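Heme oxygenase 1 (Synechocystis sp., PDB 1WE1) binds heme and probably catalyses its oxygen-dependent opening to biliverdin IXalpha, with release of carbon monoxide and iron, on the way to the photosynthetic antenna chromophores. Local coordinates at residues A[41-46]-A[78-83]; A[55-60]-A[64-69]; A[127-132]-A[170-175]. One frame throughout, in Å; residues are numbered along the deposited sequence.

Interaction 1. Residues A[41-46]-A[78-83]; sequences KLVGNL and QSLEQD
Leu80 reaches out of helix 77-88 towards Val43 and Leu46, which lie about one turn apart on helix 36-59, and it gives each of them a different methyl. Leu80 CD1 meets Val43 CG1 at 4.2 Å. The other branch lies against the main chain of Leu46, with Leu80 CD2 3.7 Å from Leu46 C and 3.9 Å from Leu46 CB. A Leu80 chi1 of -129°, off the staggered positions, turns the methyls this way. The two helices run nearly antiparallel, at 152°, with segment axes 9.6 Å apart at closest.

Valine suits its place because its branch point sits at CB, so a methyl is delivered across with little chain length. Val43 CG1 is the methyl sent over: it stands opposite the backbone N (chi1 174°) and also touches Asp83 CB at 4.0 Å, the two side chains crossing at about a right angle. Asp83 offers this contact only its methylene, for its carboxylate accepts hydrogen bonds from the backbone N-H groups of Ala154 and Phe155. Leu80 also packs on Phe155, while Leu46 touches Met202 of helix 182-205. With an alanine in place of Leu80, both methyls go, and a gap would probably open beside Val43 and Leu46.

The joint is thus apolar, held by dispersion and the burial of hydrocarbon, with the buried charge of Asp83 satisfied by main-chain donors outside it.

Interaction 2. Residues A[55-60]-A[64-69]; sequences EEMAKF and PILSHI
Phe60 and Leu66 mark the place where the two segments come nearest, their CA atoms 6.1 Å apart. Residues 55-60 belong to the last part of helix 36-59 and the chain just after it. Only three residues later the chain has turned back far enough for 64-69 to pack against them, through a short 3-10 turn at 66-68. The turn is built on bonds from each N-H to the carbonyl three residues back: His68 N to Ile65 O at 3.0 Å, and Ile69 N to Leu66 O at 2.9 Å.

Leu66 is the residue that both partners touch. Its CB rests 3.7 Å from Phe60 O, and its CD2 lies 3.8 Å from Phe60 CB, close also to the root of the ring. The two side chains run side by side and point the same way, so the leucine is laid along the base of the phenylalanine. Met57 comes in from the preceding turn of the helix, at about a right angle to Leu66, and its SD approaches Leu66 CG at 4.0 Å. Its chain folds at chi2 (68°) and again at chi3, which swings the sulfur towards the leucine; an unbranched, flexible methionine suits a place where the chain has to bend to reach its partner.

Polar groups tie down the neighbouring chain. His68 ND1 donates to Ser67 OG at 3.2 Å, and that hydroxyl is also hydrogen-bonded to His63 O.

Leu66 further packs on Pro117 and Leu120, while Met57 and Ile69 touch Ser124. The chain thus turns back after helix 36-59, through the 3-10 segment, within the all-helical heme oxygenase fold, packing the last turns of that helix against the start of helix 120-146.

Interaction 3. Residues A[127-132]-A[170-175]; sequences RYLGDL and TYRQAM. With HEM (protoporphyrin IX containing Fe), chain H.
Leu129 of helix 120-146 pushes its CD2 methyl among three side chains of helix 164-176: Tyr171, Arg172 and Met175. The segments run at 153° to each other with axes 11.8 Å apart, a wide spacing that long side chains must bridge. A chi1 of -167° turns Leu129 CG away from its backbone N, and CD2 is the branch that reaches the other helix. CD2 then lies 4.2 Å from Tyr171 CD1 and 4.0 Å from Met175 CE, while Leu129 CG packs against the propionate carbon HEM CAA.

Tyr171 suits its place in two ways. Its ring meets the leucine through CD1, and its hydroxyl, at the far end, is hydrogen-bonded to Ser124 OG back on helix 120-146. Met175 adds its terminal methyl and also packs on Leu5, Ala6 and Leu9 of helix 5-12.

Arg172 joins the apolar packing to the cofactor. Its chain is extended from CG to NE, long enough to place the guanidinium at a heme propionate. Leu129 CD2 sits over one face of that group, whereas the propionate oxygen approaches its edge: Arg172 NH1 donates to HEM O2A at 2.7 Å with an N-H...O angle of 152°. The opposite charges should strengthen this bond. Tyr125, Lys168 and Arg10 also hydrogen-bond to the heme.

Next to Leu129, Gly130 brings its CA within 3.3 Å of HEM C4A, where a side chain would run into the porphyrin. Its carbonyl O accepts a hydrogen bond from the water bound to the iron, whose axial protein ligand is His17. A glycine-containing distal helix laid over the heme, with basic residues at the propionates, is characteristic of the heme oxygenase active site.

Overall arrangement
Along the chain, interaction 2 is nested inside the loop closed by interaction 1, and both end before interaction 3 begins. Interactions 1 and 2 share helix 36-59, yet their centres lie 22 Å apart and they do not touch. Interaction 3 meets both: Leu46 CD1 of 41-46 packs 4.0 Å from Arg127 NH2, and His68 O of 64-69 lies 3.4 Å from Ala174 CB. Its centre is 20 Å from that of interaction 1, across the middle of the chain, and 14 Å from that of interaction 2. It thus reaches helix 36-59 through helix 120-146 and the 64-69 loop through helix 164-176, joining the heme-binding helices to both other contacts within one all-helical fold.

Interaction 1. Residues A[41-46]-A[78-83]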
loop_
_atom_site.group_PDB
_atom_site.type_symbol
_atom_site.label_atom_id
_atom_site.label_comp_id
_atom_site.label_asym_id
_atom_site.label_seq_id
_atom_site.Cartn_x
_atom_site.Cartn_y
_atom_site.Cartn_z
ATOM N N LYS A 41 -2.775 -3.479 12.917
ATOM C CA LYS A 41 -2.226 -4.697 12.352
ATOM C C LYS A 41 -1.977 -4.543 10.856
ATOM O O LYS A 41 -1.071 -5.169 10.294
ATOM C CB LYS A 41 -3.166 -5.872 12.641
ATOM C CG LYS A 41 -3.345 -6.126 14.138
ATOM C CD LYS A 41 -3.954 -7.496 14.459
ATOM C CE LYS A 41 -3.862 -7.775 15.964
ATOM N NZ LYS A 41 -4.070 -9.206 16.352
ATOM N N LEU A 42 -2.780 -3.698 10.217
ATOM C CA LEU A 42 -2.627 -3.434 8.797
ATOM C C LEU A 42 -1.306 -2.702 8.609
ATOM O O LEU A 42 -0.519 -3.028 7.720
ATOM C CB LEU A 42 -3.772 -2.564 8.296
ATOM C CG LEU A 42 -3.792 -2.346 6.785
ATOM C CD1 LEU A 42 -4.026 -3.684 6.105
ATOM C CD2 LEU A 42 -4.890 -1.353 6.418
ATOM N N VAL A 43 -1.065 -1.719 9.468
ATOM C CA VAL A 43 0.165 -0.940 9.422
ATOM C C VAL A 43 1.368 -1.851 9.599
ATOM O O VAL A 43 2.383 -1.679 8.933
ATOM C CB VAL A 43 0.167 0.138 10.526
ATOM C CG1 VAL A 43 1.523 0.862 10.578
ATOM C CG2 VAL A 43 -0.963 1.138 10.263
ATOM N N GLY A 44 1.253 -2.814 10.507
ATOM C CA GLY A 44 2.339 -3.751 10.730
ATOM C C GLY A 44 2.609 -4.524 9.448
ATOM O O GLY A 44 3.761 -4.681 9.042
ATOM N N ASN A 45 1.557 -5.000 8.788
ATOM C CA ASN A 45 1.763 -5.732 7.545
ATOM C C ASN A 45 2.416 -4.874 6.447
ATOM O O ASN A 45 3.475 -5.234 5.918
ATOM C CB ASN A 45 0.451 -6.317 7.040
ATOM C CG ASN A 45 0.077 -7.608 7.754
ATOM O OD1 ASN A 45 0.936 -8.334 8.272
ATOM N ND2 ASN A 45 -1.209 -7.912 7.764
ATOM N N LEU A 46 1.807 -3.740 6.108
ATOM C CA LEU A 46 2.383 -2.887 5.077
ATOM C C LEU A 46 3.837 -2.587 5.407
ATOM O O LEU A 46 4.679 -2.497 4.522
ATOM C CB LEU A 46 1.594 -1.586 4.950
ATOM C CG LEU A 46 0.151 -1.828 4.523
ATOM C CD1 LEU A 46 -0.567 -0.505 4.324
ATOM C CD2 LEU A 46 0.148 -2.629 3.237
ATOM N N GLN A 78 10.266 4.023 6.565
ATOM C CA GLN A 78 10.508 4.880 7.724
ATOM C C GLN A 78 9.242 5.543 8.285
ATOM O O GLN A 78 9.014 5.528 9.496
ATOM C CB GLN A 78 11.535 5.963 7.377
ATOM C CG GLN A 78 12.926 5.441 7.010
ATOM C CD GLN A 78 12.917 4.494 5.808
ATOM O OE1 GLN A 78 12.144 4.671 4.851
ATOM N NE2 GLN A 78 13.794 3.491 5.845
ATOM N N SER A 79 8.424 6.126 7.415
ATOM C CA SER A 79 7.203 6.783 7.864
ATOM C C SER A 79 6.291 5.771 8.544
ATOM O O SER A 79 5.593 6.096 9.503
ATOM C CB SER A 79 6.469 7.440 6.682
ATOM O OG SER A 79 5.762 6.491 5.893
ATOM N N LEU A 80 6.315 4.537 8.047
ATOM C CA LEU A 80 5.503 3.457 8.587
ATOM C C LEU A 80 6.064 3.021 9.950
ATOM O O LEU A 80 5.323 2.544 10.824
ATOM C CB LEU A 80 5.495 2.295 7.594
ATOM C CG LEU A 80 4.178 1.646 7.141
ATOM C CD1 LEU A 80 3.024 2.624 7.114
ATOM C CD2 LEU A 80 4.404 1.060 5.763
ATOM N N GLU A 81 7.371 3.176 10.137
ATOM C CA GLU A 81 7.966 2.826 11.417
ATOM C C GLU A 81 7.496 3.872 12.418
ATOM O O GLU A 81 7.265 3.575 13.595
ATOM C CB GLU A 81 9.493 2.840 11.343
ATOM C CG GLU A 81 10.080 1.696 10.546
ATOM C CD GLU A 81 11.590 1.617 10.652
ATOM O OE1 GLU A 81 12.166 0.619 10.163
ATOM O OE2 GLU A 81 12.199 2.553 11.221
ATOM N N GLN A 82 7.348 5.101 11.938
ATOM C CA GLN A 82 6.888 6.183 12.789
ATOM C C GLN A 82 5.471 5.892 13.259
ATOM O O GLN A 82 5.126 6.142 14.412
ATOM C CB GLN A 82 6.965 7.513 12.035
ATOM C CG GLN A 82 8.364 8.146 12.087
ATOM C CD GLN A 82 8.526 9.354 11.164
ATOM O OE1 GLN A 82 7.603 10.162 11.002
ATOM N NE2 GLN A 82 9.712 9.490 10.568
ATOM N N ASP A 83 4.659 5.333 12.374
ATOM C CA ASP A 83 3.293 5.001 12.738
ATOM C C ASP A 83 3.216 3.841 13.737
ATOM O O ASP A 83 2.362 3.842 14.609
ATOM C CB ASP A 83 2.477 4.686 11.480
ATOM C CG ASP A 83 2.121 5.940 10.683
ATOM O OD1 ASP A 83 1.480 5.809 9.614
ATOM O OD2 ASP A 83 2.473 7.059 11.121
#

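Interaction 2. Residues A[55-60]-A[64-69]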
loop_
_atom_site.group_PDB
_atom_site.type_symbol
_atom_site.label_atom_id
_atom_site.label_comp_id
_atom_site.label_asym_id
_atom_site.label_seq_id
_atom_site.Cartn_x
_atom_site.Cartn_y
_atom_site.Cartn_z
ATOM N N GLU A 55 13.783 -2.565 -0.336
ATOM C CA GLU A 55 15.112 -3.157 -0.279
ATOM C C GLU A 55 15.482 -3.698 -1.679
ATOM O O GLU A 55 16.549 -3.393 -2.213
ATOM C CB GLU A 55 15.127 -4.293 0.741
ATOM C CG GLU A 55 16.472 -4.945 0.966
ATOM C CD GLU A 55 16.418 -5.982 2.082
ATOM O OE1 GLU A 55 16.466 -7.200 1.787
ATOM O OE2 GLU A 55 16.316 -5.570 3.262
ATOM N N GLU A 56 14.586 -4.495 -2.263
ATOM C CA GLU A 56 14.804 -5.081 -3.584
ATOM C C GLU A 56 14.916 -3.996 -4.657
ATOM O O GLU A 56 15.753 -4.077 -5.550
ATOM C CB GLU A 56 13.664 -6.045 -3.945
ATOM C CG GLU A 56 13.521 -7.271 -3.033
ATOM C CD GLU A 56 14.668 -8.264 -3.163
ATOM O OE1 GLU A 56 15.573 -8.025 -3.990
ATOM O OE2 GLU A 56 14.669 -9.287 -2.441
ATOM N N MET A 57 14.073 -2.979 -4.566
ATOM C CA MET A 57 14.106 -1.908 -5.546
ATOM C C MET A 57 15.460 -1.182 -5.546
ATOM O O MET A 57 15.924 -0.723 -6.592
ATOM C CB MET A 57 12.985 -0.915 -5.266
ATOM C CG MET A 57 12.578 -0.097 -6.472
ATOM S SD MET A 57 11.780 -1.140 -7.700
ATOM C CE MET A 57 10.225 -1.431 -6.872
ATOM N N ALA A 58 16.090 -1.085 -4.377
ATOM C CA ALA A 58 17.382 -0.414 -4.256
ATOM C C ALA A 58 18.484 -1.217 -4.933
ATOM O O ALA A 58 19.472 -0.645 -5.400
ATOM C CB ALA A 58 17.724 -0.176 -2.789
ATOM N N LYS A 59 18.325 -2.537 -4.981
ATOM C CA LYS A 59 19.312 -3.387 -5.648
ATOM C C LYS A 59 19.259 -3.125 -7.149
ATOM O O LYS A 59 20.255 -3.274 -7.851
ATOM C CB LYS A 59 19.023 -4.873 -5.438
ATOM C CG LYS A 59 19.268 -5.400 -4.051
ATOM C CD LYS A 59 19.502 -6.910 -4.108
ATOM C CE LYS A 59 18.418 -7.633 -4.913
ATOM N NZ LYS A 59 18.664 -9.101 -5.013
ATOM N N PHE A 60 18.083 -2.745 -7.636
ATOM C CA PHE A 60 17.908 -2.487 -9.056
ATOM C C PHE A 60 17.846 -1.003 -9.376
ATOM O O PHE A 60 17.198 -0.608 -10.339
ATOM C CB PHE A 60 16.637 -3.183 -9.575
ATOM C CG PHE A 60 16.626 -4.668 -9.353
ATOM C CD1 PHE A 60 16.080 -5.208 -8.194
ATOM C CD2 PHE A 60 17.206 -5.527 -10.277
ATOM C CE1 PHE A 60 16.116 -6.585 -7.954
ATOM C CE2 PHE A 60 17.247 -6.901 -10.047
ATOM C CZ PHE A 60 16.700 -7.430 -8.878
ATOM N N PRO A 64 18.255 -1.972 -16.124
ATOM C CA PRO A 64 17.731 -1.476 -17.403
ATOM C C PRO A 64 16.283 -0.978 -17.383
ATOM O O PRO A 64 15.942 -0.015 -18.079
ATOM C CB PRO A 64 17.930 -2.670 -18.329
ATOM C CG PRO A 64 19.230 -3.220 -17.839
ATOM C CD PRO A 64 19.041 -3.202 -16.328
ATOM N N ILE A 65 15.437 -1.629 -16.588
ATOM C CA ILE A 65 14.032 -1.243 -16.497
ATOM C C ILE A 65 13.675 -0.502 -15.217
ATOM O O ILE A 65 13.296 0.662 -15.269
ATOM C CB ILE A 65 13.107 -2.469 -16.629
ATOM C CG1 ILE A 65 13.207 -3.036 -18.048
ATOM C CG2 ILE A 65 11.665 -2.084 -16.309
ATOM C CD1 ILE A 65 12.358 -4.278 -18.272
ATOM N N LEU A 66 13.804 -1.173 -14.075
ATOM C CA LEU A 66 13.470 -0.581 -12.773
ATOM C C LEU A 66 14.068 0.801 -12.464
ATOM O O LEU A 66 13.450 1.606 -11.760
ATOM C CB LEU A 66 13.828 -1.562 -11.643
ATOM C CG LEU A 66 12.825 -2.674 -11.278
ATOM C CD1 LEU A 66 11.563 -2.583 -12.124
ATOM C CD2 LEU A 66 13.482 -4.026 -11.456
ATOM N N SER A 67 15.258 1.072 -12.990
ATOM C CA SER A 67 15.929 2.353 -12.765
ATOM C C SER A 67 15.058 3.536 -13.170
ATOM O O SER A 67 15.266 4.657 -12.707
ATOM C CB SER A 67 17.239 2.414 -13.559
ATOM O OG SER A 67 16.988 2.486 -14.957
ATOM N N HIS A 68 14.097 3.274 -14.049
ATOM C CA HIS A 68 13.182 4.295 -14.547
ATOM C C HIS A 68 12.109 4.663 -13.526
ATOM O O HIS A 68 11.632 5.798 -13.500
ATOM C CB HIS A 68 12.508 3.817 -15.840
ATOM C CG HIS A 68 13.427 3.748 -17.024
ATOM N ND1 HIS A 68 14.635 3.083 -16.996
ATOM C CD2 HIS A 68 13.300 4.241 -18.279
ATOM C CE1 HIS A 68 15.211 3.168 -18.183
ATOM N NE2 HIS A 68 14.421 3.866 -18.979
ATOM N N ILE A 69 11.721 3.704 -12.691
ATOM C CA ILE A 69 10.698 3.963 -11.687
ATOM C C ILE A 69 11.296 3.940 -10.280
ATOM O O ILE A 69 10.604 3.684 -9.292
ATOM C CB ILE A 69 9.554 2.937 -11.785
ATOM C CG1 ILE A 69 10.073 1.532 -11.489
ATOM C CG2 ILE A 69 8.963 2.974 -13.176
ATOM C CD1 ILE A 69 8.974 0.479 -11.408
#

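Interaction 3. Residues A[127-132]-A[170-175]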
loop_
_atom_site.group_PDB
_atom_site.type_symbol
_atom_site.label_atom_id
_atom_site.label_comp_id
_atom_site.label_asym_id
_atom_site.label_seq_id
_atom_site.Cartn_x
_atom_site.Cartn_y
_atom_site.Cartn_z
ATOM N N ARG A 127 1.133 0.053 -5.017
ATOM C CA ARG A 127 1.253 0.744 -3.734
ATOM C C ARG A 127 1.499 2.251 -3.876
ATOM O O ARG A 127 0.614 3.065 -3.600
ATOM C CB ARG A 127 2.363 0.113 -2.878
ATOM C CG ARG A 127 2.002 -1.250 -2.262
ATOM C CD ARG A 127 0.576 -1.275 -1.694
ATOM N NE ARG A 127 0.311 -0.158 -0.786
ATOM C CZ ARG A 127 -0.833 0.035 -0.129
ATOM N NH1 ARG A 127 -1.845 -0.811 -0.267
ATOM N NH2 ARG A 127 -0.963 1.076 0.684
ATOM N N TYR A 128 2.694 2.619 -4.310
ATOM C CA TYR A 128 3.049 4.026 -4.479
ATOM C C TYR A 128 2.087 4.917 -5.271
ATOM O O TYR A 128 1.729 5.990 -4.791
ATOM C CB TYR A 128 4.444 4.137 -5.087
ATOM C CG TYR A 128 5.503 3.463 -4.251
ATOM C CD1 TYR A 128 5.697 3.823 -2.926
ATOM C CD2 TYR A 128 6.306 2.461 -4.782
ATOM C CE1 TYR A 128 6.662 3.204 -2.146
ATOM C CE2 TYR A 128 7.277 1.835 -4.009
ATOM C CZ TYR A 128 7.446 2.214 -2.691
ATOM O OH TYR A 128 8.391 1.597 -1.912
ATOM N N LEU A 129 1.656 4.513 -6.464
ATOM C CA LEU A 129 0.755 5.397 -7.208
ATOM C C LEU A 129 -0.609 5.486 -6.536
ATOM O O LEU A 129 -1.342 6.453 -6.720
ATOM C CB LEU A 129 0.614 4.969 -8.684
ATOM C CG LEU A 129 -0.062 6.006 -9.612
ATOM C CD1 LEU A 129 0.459 7.405 -9.298
ATOM C CD2 LEU A 129 0.192 5.670 -11.089
ATOM N N GLY A 130 -0.943 4.473 -5.744
ATOM C CA GLY A 130 -2.207 4.495 -5.027
ATOM C C GLY A 130 -2.076 5.351 -3.777
ATOM O O GLY A 130 -2.984 6.113 -3.440
ATOM N N ASP A 131 -0.945 5.213 -3.086
ATOM C CA ASP A 131 -0.669 5.993 -1.884
ATOM C C ASP A 131 -0.682 7.469 -2.256
ATOM O O ASP A 131 -1.168 8.323 -1.513
ATOM C CB ASP A 131 0.726 5.681 -1.325
ATOM C CG ASP A 131 0.864 4.266 -0.821
ATOM O OD1 ASP A 131 -0.133 3.702 -0.324
ATOM O OD2 ASP A 131 1.986 3.728 -0.896
ATOM N N LEU A 132 -0.118 7.749 -3.422
ATOM C CA LEU A 132 0.003 9.098 -3.918
ATOM C C LEU A 132 -1.338 9.703 -4.264
ATOM O O LEU A 132 -1.569 10.876 -4.006
ATOM C CB LEU A 132 0.913 9.093 -5.146
ATOM C CG LEU A 132 1.767 10.320 -5.455
ATOM C CD1 LEU A 132 2.531 10.785 -4.223
ATOM C CD2 LEU A 132 2.734 9.950 -6.555
ATOM N N THR A 170 5.488 12.787 -13.554
ATOM C CA THR A 170 6.821 12.284 -13.812
ATOM C C THR A 170 6.759 10.759 -13.709
ATOM O O THR A 170 7.334 10.045 -14.537
ATOM C CB THR A 170 7.831 12.806 -12.770
ATOM O OG1 THR A 170 7.914 14.236 -12.854
ATOM C CG2 THR A 170 9.214 12.187 -13.002
ATOM N N TYR A 171 6.036 10.270 -12.701
ATOM C CA TYR A 171 5.911 8.837 -12.475
ATOM C C TYR A 171 5.156 8.094 -13.591
ATOM O O TYR A 171 5.627 7.058 -14.063
ATOM C CB TYR A 171 5.264 8.573 -11.105
ATOM C CG TYR A 171 5.291 7.112 -10.700
ATOM C CD1 TYR A 171 4.345 6.213 -11.202
ATOM C CD2 TYR A 171 6.302 6.613 -9.873
ATOM C CE1 TYR A 171 4.404 4.856 -10.896
ATOM C CE2 TYR A 171 6.373 5.260 -9.561
ATOM C CZ TYR A 171 5.418 4.383 -10.076
ATOM O OH TYR A 171 5.453 3.038 -9.760
ATOM N N ARG A 172 3.995 8.600 -14.008
ATOM C CA ARG A 172 3.235 7.960 -15.087
ATOM C C ARG A 172 4.101 7.998 -16.342
ATOM O O ARG A 172 4.197 7.025 -17.091
ATOM C CB ARG A 172 1.946 8.723 -15.377
ATOM C CG ARG A 172 0.897 8.685 -14.296
ATOM C CD ARG A 172 -0.115 9.779 -14.572
ATOM N NE ARG A 172 -1.278 9.736 -13.696
ATOM C CZ ARG A 172 -2.132 8.718 -13.634
ATOM N NH1 ARG A 172 -3.167 8.783 -12.803
ATOM N NH2 ARG A 172 -1.946 7.634 -14.389
ATOM N N GLN A 173 4.719 9.156 -16.559
ATOM C CA GLN A 173 5.605 9.382 -17.690
ATOM C C GLN A 173 6.697 8.322 -17.648
ATOM O O GLN A 173 6.933 7.615 -18.633
ATOM C CB GLN A 173 6.227 10.784 -17.587
ATOM C CG GLN A 173 7.229 11.140 -18.686
ATOM C CD GLN A 173 6.608 11.119 -20.072
ATOM O OE1 GLN A 173 5.591 11.773 -20.321
ATOM N NE2 GLN A 173 7.218 10.368 -20.985
ATOM N N ALA A 174 7.353 8.216 -16.496
ATOM C CA ALA A 174 8.420 7.245 -16.306
ATOM C C ALA A 174 7.990 5.876 -16.821
ATOM O O ALA A 174 8.738 5.212 -17.535
ATOM C CB ALA A 174 8.788 7.159 -14.838
ATOM N N MET A 175 6.779 5.464 -16.466
ATOM C CA MET A 175 6.258 4.179 -16.908
ATOM C C MET A 175 6.088 4.115 -18.426
ATOM O O MET A 175 6.385 3.093 -19.046
ATOM C CB MET A 175 4.910 3.892 -16.240
ATOM C CG MET A 175 4.982 3.604 -14.751
ATOM S SD MET A 175 3.472 2.808 -14.139
ATOM C CE MET A 175 2.312 4.188 -14.146
HETATM C CHA HEM H . -6.225 5.566 -7.441
HETATM C CHB HEM H . -4.256 1.627 -5.441
HETATM C CHC HEM H . -8.050 1.471 -2.418
HETATM C CHD HEM H . -8.958 6.069 -3.447
HETATM C C1A HEM H . -5.402 4.431 -7.281
HETATM C C2A HEM H . -4.332 4.003 -8.168
HETATM C C3A HEM H . -3.807 2.862 -7.628
HETATM C C4A HEM H . -4.525 2.639 -6.364
HETATM C CMA HEM H . -2.710 1.990 -8.158
HETATM C CAA HEM H . -3.860 4.736 -9.415
HETATM C CBA HEM H . -4.763 4.582 -10.662
HETATM C CGA HEM H . -4.292 5.256 -11.817
HETATM O O1A HEM H . -3.704 4.517 -12.701
HETATM O O2A HEM H . -4.413 6.484 -11.995
HETATM C C1B HEM H . -5.148 1.201 -4.443
HETATM C C2B HEM H . -5.031 -0.053 -3.701
HETATM C C3B HEM H . -6.063 -0.071 -2.809
HETATM C C4B HEM H . -6.849 1.134 -3.069
HETATM C CMB HEM H . -3.936 -1.069 -3.911
HETATM C CAB HEM H . -6.360 -1.070 -1.707
HETATM C CBB HEM H . -6.696 -2.498 -2.213
HETATM C C1C HEM H . -8.586 2.733 -2.359
HETATM C C2C HEM H . -9.586 3.190 -1.405
HETATM C C3C HEM H . -9.989 4.393 -1.862
HETATM C C4C HEM H . -9.047 4.805 -2.878
HETATM C CMC HEM H . -10.028 2.419 -0.176
HETATM C CAC HEM H . -11.222 5.184 -1.421
HETATM C CBC HEM H . -10.879 6.140 -0.243
HETATM C C1D HEM H . -8.269 6.373 -4.647
HETATM C C2D HEM H . -8.376 7.648 -5.353
HETATM C C3D HEM H . -7.577 7.526 -6.444
HETATM C C4D HEM H . -7.028 6.147 -6.434
HETATM C CMD HEM H . -9.233 8.778 -4.879
HETATM C CAD HEM H . -7.247 8.528 -7.524
HETATM C CBD HEM H . -8.171 8.358 -8.812
HETATM C CGD HEM H . -7.701 9.089 -9.929
HETATM O O1D HEM H . -6.444 9.107 -10.212
HETATM O O2D HEM H . -8.509 9.728 -10.663
HETATM N NA HEM H . -5.518 3.582 -6.206
HETATM N NB HEM H . -6.253 1.919 -4.043
HETATM N NC HEM H . -8.229 3.767 -3.243
HETATM N ND HEM H . -7.410 5.500 -5.310
HETATM FE FE HEM H . -6.859 3.696 -4.719
HETATM O O HOH W 1 -5.571 4.469 -3.727
#